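Long-range contact in LbaCas13a H328A (C2c2) (Lachnospiraceae bacterium NK4A179, PDB 5WLH), which binds CRISPR precursor RNA as its guide and probably, as a Cas13a nuclease, cleaves RNA targets that the guide recognises: residues A1178-L1184 / K1208-F1212. Numbering follows the deposited sequence.
Sequences AMYINGL and KIGEF
Lys1208 reaches from helix 1205-1216 into the backbone of residues 1178-1184, which carry the last part of helix 1171-1180 and, after its body, a type II beta turn from Ile1181 to Leu1184. Lys1208 CB lies 3.8 Å from Met1179 CA. CG comes only loosely near Ala1178 O, and CD passes closer to it while also skirting Met1179 O. CE lies near both Ala1178 O and Leu1184 O. Because the chain is extended beyond CG, its full length delivers NZ to the turn. There Lys1208 NZ donates to Ala1178 O at 2.8 Å, approaching nearly end-on to the carbonyl (C=O...N 163°). Lys1208 NZ also donates to Leu1184 O at 3.1 Å, this time 23° out of the carbonyl plane. Ile1181 O is also close, but the angle is poor for a hydrogen bond; that oxygen instead accepts the turn's own bond from Leu1184 N. Gly1201 O takes a further bond from NZ. Gly1183, with its positive phi, occupies the third position of the turn, where a side chain would press on the preceding carbonyl.

Beside this polar centre runs an apolar one. Met1179 bends at chi3 (-82°), bringing CE over one face of the Phe1212 ring in a CH-pi contact. Met1179 SD sits obliquely, 4.3 Å from the Phe1212 ring centroid, a Met-aromatic contact. The slim thioether can turn at its sulfur, so SD touches Ile1209 CG1 and Phe1212 CB while the methyl turns onto the ring. Phe1212 packs further on Ile1172 and Ile1176.

This structural packing, its nearest atom about 15 Å from the bound RNA, joins helix 1205-1216 to helix 1171-1180 and the following turn. The carbonyls of Ala1178, Leu1184 and Gly1201 probably help offset the cost of burying the ammonium charge.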
loop_
_atom_site.group_PDB
_atom_site.type_symbol
_atom_site.label_atom_id
_atom_site.label_comp_id
_atom_site.label_asym_id
_atom_site.label_seq_id
_atom_site.Cartn_x
_atom_site.Cartn_y
_atom_site.Cartn_z
ATOM N N ALA A 1178 6.759 -13.393 22.480
ATOM C CA ALA A 1178 5.713 -14.359 22.765
ATOM C C ALA A 1178 4.345 -13.699 22.785
ATOM O O ALA A 1178 3.343 -14.358 22.515
ATOM C CB ALA A 1178 5.986 -15.081 24.085
ATOM N N MET A 1179 4.266 -12.408 23.132
ATOM C CA MET A 1179 2.959 -11.766 23.127
ATOM C C MET A 1179 2.341 -11.751 21.741
ATOM O O MET A 1179 1.119 -11.676 21.615
ATOM C CB MET A 1179 3.059 -10.330 23.640
ATOM C CG MET A 1179 3.380 -10.229 25.103
ATOM S SD MET A 1179 3.146 -8.514 25.663
ATOM C CE MET A 1179 4.682 -7.781 25.143
ATOM N N TYR A 1180 3.162 -11.782 20.696
ATOM C CA TYR A 1180 2.682 -11.545 19.346
ATOM C C TYR A 1180 2.713 -12.768 18.447
ATOM O O TYR A 1180 2.312 -12.665 17.279
ATOM C CB TYR A 1180 3.517 -10.438 18.698
ATOM C CG TYR A 1180 3.437 -9.153 19.484
ATOM C CD1 TYR A 1180 2.335 -8.323 19.366
ATOM C CD2 TYR A 1180 4.454 -8.779 20.346
ATOM C CE1 TYR A 1180 2.249 -7.137 20.085
ATOM C CE2 TYR A 1180 4.380 -7.593 21.082
ATOM C CZ TYR A 1180 3.272 -6.780 20.940
ATOM O OH TYR A 1180 3.184 -5.616 21.669
ATOM N N ILE A 1181 3.206 -13.901 18.924
ATOM C CA ILE A 1181 3.384 -15.084 18.081
ATOM C C ILE A 1181 2.499 -16.198 18.616
ATOM O O ILE A 1181 2.691 -16.671 19.745
ATOM C CB ILE A 1181 4.846 -15.525 18.005
ATOM C CG1 ILE A 1181 5.681 -14.460 17.303
ATOM C CG2 ILE A 1181 4.973 -16.856 17.245
ATOM C CD1 ILE A 1181 7.182 -14.655 17.520
ATOM N N ASN A 1182 1.508 -16.582 17.817
ATOM C CA ASN A 1182 0.628 -17.696 18.139
ATOM C C ASN A 1182 1.456 -18.961 18.217
ATOM O O ASN A 1182 2.116 -19.330 17.245
ATOM C CB ASN A 1182 -0.446 -17.825 17.057
ATOM C CG ASN A 1182 -1.655 -18.627 17.496
ATOM O OD1 ASN A 1182 -1.609 -19.389 18.472
ATOM N ND2 ASN A 1182 -2.757 -18.456 16.772
ATOM N N GLY A 1183 1.438 -19.616 19.379
ATOM C CA GLY A 1183 2.190 -20.837 19.571
ATOM C C GLY A 1183 3.456 -20.679 20.385
ATOM O O GLY A 1183 4.100 -21.682 20.693
ATOM N N LEU A 1184 3.841 -19.455 20.729
ATOM C CA LEU A 1184 5.042 -19.239 21.514
ATOM C C LEU A 1184 4.649 -19.117 22.978
ATOM O O LEU A 1184 3.939 -18.163 23.340
ATOM C CB LEU A 1184 5.763 -17.973 21.041
ATOM C CG LEU A 1184 7.202 -17.731 21.477
ATOM C CD1 LEU A 1184 8.100 -18.960 21.214
ATOM C CD2 LEU A 1184 7.739 -16.497 20.740
ATOM N N LYS A 1208 -2.093 -12.942 26.453
ATOM C CA LYS A 1208 -0.646 -12.876 26.547
ATOM C C LYS A 1208 -0.194 -11.565 27.160
ATOM O O LYS A 1208 0.783 -11.534 27.908
ATOM C CB LYS A 1208 -0.027 -13.066 25.172
ATOM C CG LYS A 1208 -0.070 -14.535 24.806
ATOM C CD LYS A 1208 0.551 -14.812 23.526
ATOM C CE LYS A 1208 0.873 -16.282 23.435
ATOM N NZ LYS A 1208 1.575 -16.479 22.154
ATOM N N ILE A 1209 -0.857 -10.461 26.815
ATOM C CA ILE A 1209 -0.485 -9.199 27.435
ATOM C C ILE A 1209 -0.706 -9.269 28.938
ATOM O O ILE A 1209 0.143 -8.832 29.721
ATOM C CB ILE A 1209 -1.270 -8.049 26.800
ATOM C CG1 ILE A 1209 -0.789 -7.890 25.359
ATOM C CG2 ILE A 1209 -1.091 -6.769 27.630
ATOM C CD1 ILE A 1209 -1.531 -6.804 24.591
ATOM N N GLY A 1210 -1.850 -9.811 29.359
ATOM C CA GLY A 1210 -2.069 -10.030 30.784
ATOM C C GLY A 1210 -0.979 -10.874 31.413
ATOM O O GLY A 1210 -0.458 -10.548 32.483
ATOM N N GLU A 1211 -0.598 -11.958 30.745
ATOM C CA GLU A 1211 0.450 -12.810 31.285
ATOM C C GLU A 1211 1.780 -12.076 31.350
ATOM O O GLU A 1211 2.543 -12.237 32.312
ATOM C CB GLU A 1211 0.563 -14.073 30.439
ATOM C CG GLU A 1211 -0.673 -14.917 30.516
ATOM C CD GLU A 1211 -0.768 -15.906 29.382
ATOM O OE1 GLU A 1211 0.082 -15.846 28.462
ATOM O OE2 GLU A 1211 -1.698 -16.736 29.409
ATOM N N PHE A 1212 2.081 -11.263 30.335
ATOM C CA PHE A 1212 3.309 -10.480 30.361
ATOM C C PHE A 1212 3.348 -9.571 31.576
ATOM O O PHE A 1212 4.385 -9.455 32.241
ATOM C CB PHE A 1212 3.426 -9.641 29.096
ATOM C CG PHE A 1212 4.699 -8.888 29.002
ATOM C CD1 PHE A 1212 4.831 -7.628 29.609
ATOM C CD2 PHE A 1212 5.771 -9.419 28.324
ATOM C CE1 PHE A 1212 6.011 -6.935 29.519
ATOM C CE2 PHE A 1212 6.962 -8.723 28.234
ATOM C CZ PHE A 1212 7.080 -7.471 28.827
#